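Local coordinates for putative uncharacterized protein Smu.1393c (Streptococcus mutans, PDB 4L9A), which is an alpha/beta hydrolase that probably acts as a carboxylesterase, cleaving carboxylic ester bonds, at residues F46-G49 against S54-D57; D76-G81 against R94-A99. All coordinates share one frame; numbering follows the deposited sequence.

Interaction 1: F46-G49 against S54-D57; sequences FLSG and STAD
Ser48 and Thr55 meet through their side-chain hydroxyls where strand 43-47 of the alpha/beta hydrolase sheet ends and its chain, after a short loop, enters the one-turn helix 55-58. Strand 43-47 is an inner, parallel strand; the loop leaving its C-terminal end is where this family commonly places the oxyanion hole, although nothing in the present contact establishes that role here.

The polar part of the contact is a single hydrogen bond, Ser48 OG giving its proton to Thr55 OG1 over 2.8 Å. Thr55 OG1 in turn is bonded to the carbonyl O of Ile75, at the end of the neighbouring strand 71-75, and Ser48 OG also meets the amide ND2 of Asn58. The two hydroxyls therefore lie in a short chain of polar links running from Asn58 to the main chain of Ile75. Serine and threonine suit these places because each brings a small group able both to give and to accept a hydrogen bond, close to its own backbone.

The apolar part belongs to the other branch of the same threonine. One rotamer places both branches: it sets OG1 anti to the carbonyl carbon (chi1 -65°) and leaves CG2 anti to the backbone N, which directs the methyl to the strand, 3.7 Å from Phe46 CB. The phenylalanine contributes only the root of its side chain, since its ring runs on to meet that of Phe59 and to pack against Leu66 and Ile72. A beta-branched residue thus serves two neighbours of different character at once, its hydroxyl turned to Ser48 and its methyl to the strand. That methyl also reaches the main chain, with Thr55 CG2 3.6 Å from Phe46 O.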
ATOM      1  N   PHE A  46      -2.825  -4.338   5.070  1.00 27.15           N
ATOM      2  CA  PHE A  46      -1.768  -3.725   4.260  1.00 21.94           C
ATOM      3  C   PHE A  46      -2.031  -3.806   2.767  1.00 23.69           C
ATOM      4  O   PHE A  46      -2.387  -4.867   2.233  1.00 23.43           O
ATOM      5  CB  PHE A  46      -0.416  -4.387   4.557  1.00 21.41           C
ATOM      6  CG  PHE A  46       0.034  -4.223   5.976  1.00 27.19           C
ATOM      7  CD1 PHE A  46       0.845  -3.156   6.343  1.00 21.45           C
ATOM      8  CD2 PHE A  46      -0.365  -5.126   6.952  1.00 29.50           C
ATOM      9  CE1 PHE A  46       1.258  -3.006   7.658  1.00 26.94           C
ATOM     10  CE2 PHE A  46       0.044  -4.981   8.271  1.00 27.75           C
ATOM     11  CZ  PHE A  46       0.848  -3.921   8.626  1.00 27.24           C
ATOM     12  N   LEU A  47      -1.816  -2.685   2.087  1.00 21.32           N
ATOM     13  CA  LEU A  47      -1.873  -2.634   0.639  1.00 18.15           C
ATOM     14  C   LEU A  47      -0.603  -1.969   0.120  1.00 18.44           C
ATOM     15  O   LEU A  47      -0.173  -0.939   0.632  1.00 20.69           O
ATOM     16  CB  LEU A  47      -3.093  -1.850   0.153  1.00 24.13           C
ATOM     17  CG  LEU A  47      -4.494  -2.326   0.529  1.00 25.47           C
ATOM     18  CD1 LEU A  47      -5.531  -1.267   0.130  1.00 23.69           C
ATOM     19  CD2 LEU A  47      -4.816  -3.700  -0.100  1.00 21.93           C
ATOM     20  N   SER A  48      -0.019  -2.570  -0.907  1.00 18.89           N
ATOM     21  CA  SER A  48       1.224  -2.092  -1.470  1.00 17.22           C
ATOM     22  C   SER A  48       0.980  -1.037  -2.534  1.00 22.61           C
ATOM     23  O   SER A  48      -0.166  -0.767  -2.925  1.00 21.80           O
ATOM     24  CB  SER A  48       2.000  -3.275  -2.062  1.00 17.11           C
ATOM     25  OG  SER A  48       2.364  -4.153  -1.019  1.00 22.09           O
ATOM     26  N   GLY A  49       2.063  -0.429  -2.993  1.00 24.86           N
ATOM     27  CA  GLY A  49       1.988   0.460  -4.135  1.00 20.13           C
ATOM     28  C   GLY A  49       2.099  -0.383  -5.387  1.00 31.56           C
ATOM     29  O   GLY A  49       1.819  -1.581  -5.373  1.00 33.76           O
ATOM     30  N   SER A  54       5.653  -8.940  -2.955  1.00 20.87           N
ATOM     31  CA  SER A  54       4.500  -9.452  -2.211  1.00 20.51           C
ATOM     32  C   SER A  54       4.333  -8.581  -0.976  1.00 23.27           C
ATOM     33  O   SER A  54       5.313  -8.067  -0.439  1.00 25.25           O
ATOM     34  CB  SER A  54       4.698 -10.926  -1.814  1.00 18.73           C
ATOM     35  OG  SER A  54       3.498 -11.466  -1.283  1.00 21.50           O
ATOM     36  N   THR A  55       3.098  -8.419  -0.516  1.00 24.83           N
ATOM     37  CA  THR A  55       2.790  -7.340   0.430  1.00 25.59           C
ATOM     38  C   THR A  55       3.344  -7.594   1.826  1.00 27.33           C
ATOM     39  O   THR A  55       3.902  -6.688   2.451  1.00 22.40           O
ATOM     40  CB  THR A  55       1.286  -7.045   0.462  1.00 23.18           C
ATOM     41  OG1 THR A  55       0.897  -6.541  -0.821  1.00 19.57           O
ATOM     42  CG2 THR A  55       0.938  -6.006   1.542  1.00 20.14           C
ATOM     43  N   ALA A  56       3.233  -8.828   2.311  1.00 25.72           N
ATOM     44  CA  ALA A  56       3.789  -9.145   3.617  1.00 28.22           C
ATOM     45  C   ALA A  56       5.307  -8.903   3.661  1.00 28.08           C
ATOM     46  O   ALA A  56       5.833  -8.406   4.663  1.00 26.86           O
ATOM     47  CB  ALA A  56       3.458 -10.590   4.010  1.00 28.60           C
ATOM     48  N   ASP A  57       6.000  -9.273   2.584  1.00 26.61           N
ATOM     49  CA  ASP A  57       7.441  -9.048   2.467  1.00 26.45           C
ATOM     50  C   ASP A  57       7.714  -7.543   2.444  1.00 27.59           C
ATOM     51  O   ASP A  57       8.627  -7.030   3.113  1.00 25.71           O
ATOM     52  CB  ASP A  57       7.968  -9.634   1.153  1.00 30.79           C
ATOM     53  CG  ASP A  57       7.864 -11.155   1.086  1.00 31.71           C
ATOM     54  OD1 ASP A  57       7.857 -11.792   2.152  1.00 24.57           O
ATOM     55  OD2 ASP A  57       7.805 -11.713  -0.039  1.00 27.62           O
TER

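Interaction 2: D76-G81 against R94-A99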
ATOM      1  N   ASP A  76      -2.091  -9.119  -1.878  1.00 21.06           N
ATOM      2  CA  ASP A  76      -1.340  -8.869  -3.111  1.00 16.33           C
ATOM      3  C   ASP A  76      -2.293  -8.551  -4.268  1.00 24.45           C
ATOM      4  O   ASP A  76      -3.195  -9.325  -4.563  1.00 23.31           O
ATOM      5  CB  ASP A  76      -0.472 -10.077  -3.495  1.00 20.62           C
ATOM      6  CG  ASP A  76       0.696 -10.297  -2.540  1.00 22.13           C
ATOM      7  OD1 ASP A  76       0.708  -9.672  -1.449  1.00 19.68           O
ATOM      8  OD2 ASP A  76       1.591 -11.113  -2.869  1.00 21.50           O
ATOM      9  N   ALA A  77      -2.090  -7.415  -4.934  1.00 20.30           N
ATOM     10  CA  ALA A  77      -2.908  -7.074  -6.098  1.00 22.89           C
ATOM     11  C   ALA A  77      -2.622  -8.042  -7.247  1.00 18.47           C
ATOM     12  O   ALA A  77      -1.564  -8.671  -7.294  1.00 21.68           O
ATOM     13  CB  ALA A  77      -2.642  -5.615  -6.541  1.00 19.87           C
ATOM     14  N   PRO A  78      -3.571  -8.171  -8.180  1.00 21.79           N
ATOM     15  CA  PRO A  78      -3.280  -8.967  -9.376  1.00 26.82           C
ATOM     16  C   PRO A  78      -1.951  -8.532  -9.984  1.00 27.90           C
ATOM     17  O   PRO A  78      -1.567  -7.356  -9.867  1.00 23.58           O
ATOM     18  CB  PRO A  78      -4.439  -8.606 -10.315  1.00 26.68           C
ATOM     19  CG  PRO A  78      -5.567  -8.303  -9.384  1.00 21.98           C
ATOM     20  CD  PRO A  78      -4.932  -7.611  -8.203  1.00 17.37           C
ATOM     21  N   ASN A  79      -1.257  -9.467 -10.624  1.00 19.94           N
ATOM     22  CA  ASN A  79       0.014  -9.164 -11.280  1.00 29.10           C
ATOM     23  C   ASN A  79       1.112  -8.648 -10.348  1.00 26.24           C
ATOM     24  O   ASN A  79       2.045  -7.949 -10.780  1.00 22.61           O
ATOM     25  CB  ASN A  79      -0.195  -8.161 -12.415  1.00 24.85           C
ATOM     26  CG  ASN A  79      -1.091  -8.703 -13.509  1.00 24.38           C
ATOM     27  OD1 ASN A  79      -0.998  -9.875 -13.892  1.00 26.31           O
ATOM     28  ND2 ASN A  79      -1.965  -7.847 -14.027  1.00 22.92           N
ATOM     29  N   SER A  80       1.007  -8.980  -9.072  1.00 18.48           N
ATOM     30  CA  SER A  80       2.061  -8.631  -8.132  1.00 19.50           C
ATOM     31  C   SER A  80       2.283  -9.730  -7.117  1.00 20.75           C
ATOM     32  O   SER A  80       1.359 -10.477  -6.788  1.00 23.59           O
ATOM     33  CB  SER A  80       1.710  -7.338  -7.393  1.00 31.83           C
ATOM     34  OG  SER A  80       0.806  -7.612  -6.346  1.00 36.77           O
ATOM     35  N   GLY A  81       3.502  -9.815  -6.600  1.00 20.02           N
ATOM     36  CA  GLY A  81       3.778 -10.752  -5.534  1.00 15.71           C
ATOM     37  C   GLY A  81       3.336 -12.148  -5.934  1.00 22.10           C
ATOM     38  O   GLY A  81       3.679 -12.619  -7.013  1.00 18.88           O
ATOM     39  N   ARG A  94     -13.457  -0.092  -8.648  1.00 26.35           N
ATOM     40  CA  ARG A  94     -14.624  -0.622  -7.960  1.00 36.11           C
ATOM     41  C   ARG A  94     -14.533  -2.142  -7.855  1.00 32.47           C
ATOM     42  O   ARG A  94     -14.924  -2.737  -6.836  1.00 25.64           O
ATOM     43  CB  ARG A  94     -15.906  -0.242  -8.702  1.00 45.53           C
ATOM     44  CG  ARG A  94     -17.173  -0.858  -8.100  1.00 59.22           C
ATOM     45  CD  ARG A  94     -18.337  -0.876  -9.099  1.00 72.35           C
ATOM     46  NE  ARG A  94     -18.202  -1.938 -10.097  1.00 76.45           N
ATOM     47  CZ  ARG A  94     -18.924  -3.054 -10.105  1.00 83.74           C
ATOM     48  NH1 ARG A  94     -19.846  -3.259  -9.170  1.00 86.97           N
ATOM     49  NH2 ARG A  94     -18.735  -3.963 -11.052  1.00 83.94           N
ATOM     50  N   ASP A  95     -14.030  -2.768  -8.917  1.00 27.17           N
ATOM     51  CA  ASP A  95     -13.909  -4.226  -8.942  1.00 34.90           C
ATOM     52  C   ASP A  95     -12.875  -4.678  -7.915  1.00 31.02           C
ATOM     53  O   ASP A  95     -13.113  -5.608  -7.136  1.00 28.12           O
ATOM     54  CB  ASP A  95     -13.558  -4.727 -10.355  1.00 24.23           C
ATOM     55  CG  ASP A  95     -14.637  -4.383 -11.383  1.00 35.36           C
ATOM     56  OD1 ASP A  95     -15.819  -4.718 -11.150  1.00 36.76           O
ATOM     57  OD2 ASP A  95     -14.310  -3.766 -12.421  1.00 35.65           O
ATOM     58  N   TRP A  96     -11.736  -3.994  -7.899  1.00 25.03           N
ATOM     59  CA  TRP A  96     -10.667  -4.339  -6.972  1.00 22.94           C
ATOM     60  C   TRP A  96     -11.121  -4.075  -5.531  1.00 27.84           C
ATOM     61  O   TRP A  96     -10.890  -4.896  -4.646  1.00 25.80           O
ATOM     62  CB  TRP A  96      -9.396  -3.585  -7.344  1.00 19.52           C
ATOM     63  CG  TRP A  96      -8.232  -3.726  -6.414  1.00 22.16           C
ATOM     64  CD1 TRP A  96      -7.454  -2.712  -5.933  1.00 21.16           C
ATOM     65  CD2 TRP A  96      -7.688  -4.944  -5.870  1.00 23.88           C
ATOM     66  NE1 TRP A  96      -6.462  -3.219  -5.131  1.00 22.57           N
ATOM     67  CE2 TRP A  96      -6.586  -4.576  -5.070  1.00 21.88           C
ATOM     68  CE3 TRP A  96      -8.030  -6.295  -5.983  1.00 25.87           C
ATOM     69  CZ2 TRP A  96      -5.825  -5.522  -4.379  1.00 19.84           C
ATOM     70  CZ3 TRP A  96      -7.279  -7.228  -5.287  1.00 20.83           C
ATOM     71  CH2 TRP A  96      -6.179  -6.837  -4.504  1.00 24.99           C
ATOM     72  N   VAL A  97     -11.798  -2.947  -5.304  1.00 24.83           N
ATOM     73  CA  VAL A  97     -12.372  -2.665  -3.988  1.00 23.23           C
ATOM     74  C   VAL A  97     -13.396  -3.733  -3.538  1.00 32.18           C
ATOM     75  O   VAL A  97     -13.389  -4.145  -2.375  1.00 30.38           O
ATOM     76  CB  VAL A  97     -13.007  -1.253  -3.928  1.00 23.67           C
ATOM     77  CG1 VAL A  97     -13.822  -1.072  -2.644  1.00 27.15           C
ATOM     78  CG2 VAL A  97     -11.921  -0.186  -4.001  1.00 22.09           C
ATOM     79  N   ASN A  98     -14.275  -4.164  -4.445  1.00 25.12           N
ATOM     80  CA  ASN A  98     -15.214  -5.243  -4.129  1.00 31.75           C
ATOM     81  C   ASN A  98     -14.495  -6.545  -3.781  1.00 29.65           C
ATOM     82  O   ASN A  98     -14.912  -7.264  -2.881  1.00 33.31           O
ATOM     83  CB  ASN A  98     -16.254  -5.455  -5.252  1.00 27.21           C
ATOM     84  CG  ASN A  98     -17.279  -4.327  -5.308  1.00 41.41           C
ATOM     85  OD1 ASN A  98     -17.426  -3.578  -4.346  1.00 38.22           O
ATOM     86  ND2 ASN A  98     -17.987  -4.202  -6.431  1.00 35.48           N
ATOM     87  N   ALA A  99     -13.398  -6.836  -4.473  1.00 25.44           N
ATOM     88  CA  ALA A  99     -12.633  -8.045  -4.169  1.00 27.86           C
ATOM     89  C   ALA A  99     -12.026  -7.943  -2.770  1.00 29.56           C
ATOM     90  O   ALA A  99     -12.071  -8.892  -1.995  1.00 30.07           O
ATOM     91  CB  ALA A  99     -11.547  -8.266  -5.204  1.00 25.16           C
TER
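Trp96 turns its indole out from helix 93-106 with CG anti to the backbone N (chi1 174°), and its second torsion sets the ring so that its six-membered part reaches Ala77 and Pro78. These two residues open the type II beta turn Ala77-Ser80 in the loop that leaves strand 71-75, so the contact joins a strand-to-helix connection of the alpha/beta hydrolase fold to the helix that follows it.

The clearest interaction is a CH-pi contact. Pro78 CD stands over one face of the indole, 4.0 Å from the centroid of the six-membered ring and 20° off its normal, displaced toward the CZ3 rim. Proline suits this place twice: its fixed phi fits the second position of the turn, and its CD, attached to the ring nitrogen, is a somewhat electron-poor carbon well matched to an electron-rich indole. Ala77 is small enough to let the ring come close, with its CB 3.8 Å from Trp96 CZ2. Across the segments everything is apolar or van der Waals contact, while the indole also packs on Ile33, Ala123 and Leu218.

The turn that presents Pro78 is held both from outside and from within. Asn79 has the positive phi that the third position of a type II turn requires and asparagine tolerates, and its ND2 forms the outer bonds, to the carbonyls of Ser86 and Ile216. Inside, Ser80 closes the turn by a weak backbone bond to Ala77 O, supplemented by its hydroxyl, Ser80 OG giving a 2.8 Å hydrogen bond to Ala77 O from 28° outside the carbonyl plane.

Interaction 1 comes first along the chain and is complete before interaction 2 begins; their centres lie 12 Å apart within the same alpha/beta hydrolase fold. Both sit at the C-terminal ends of neighbouring parallel strands, 43-47 and 71-75, whose outgoing loops lie side by side. Asp76 ties them together: its OD1 probably accepts a hydrogen bond from the backbone N of Thr55, while its OD2 is paired with Ser54 OG and Tyr82 N. Ser54 CB also packs on Gly81 CA. The start of helix 55-58 is thus fastened to the second loop, and interaction 2 carries the connection outward from the buried interior to helix 93-106.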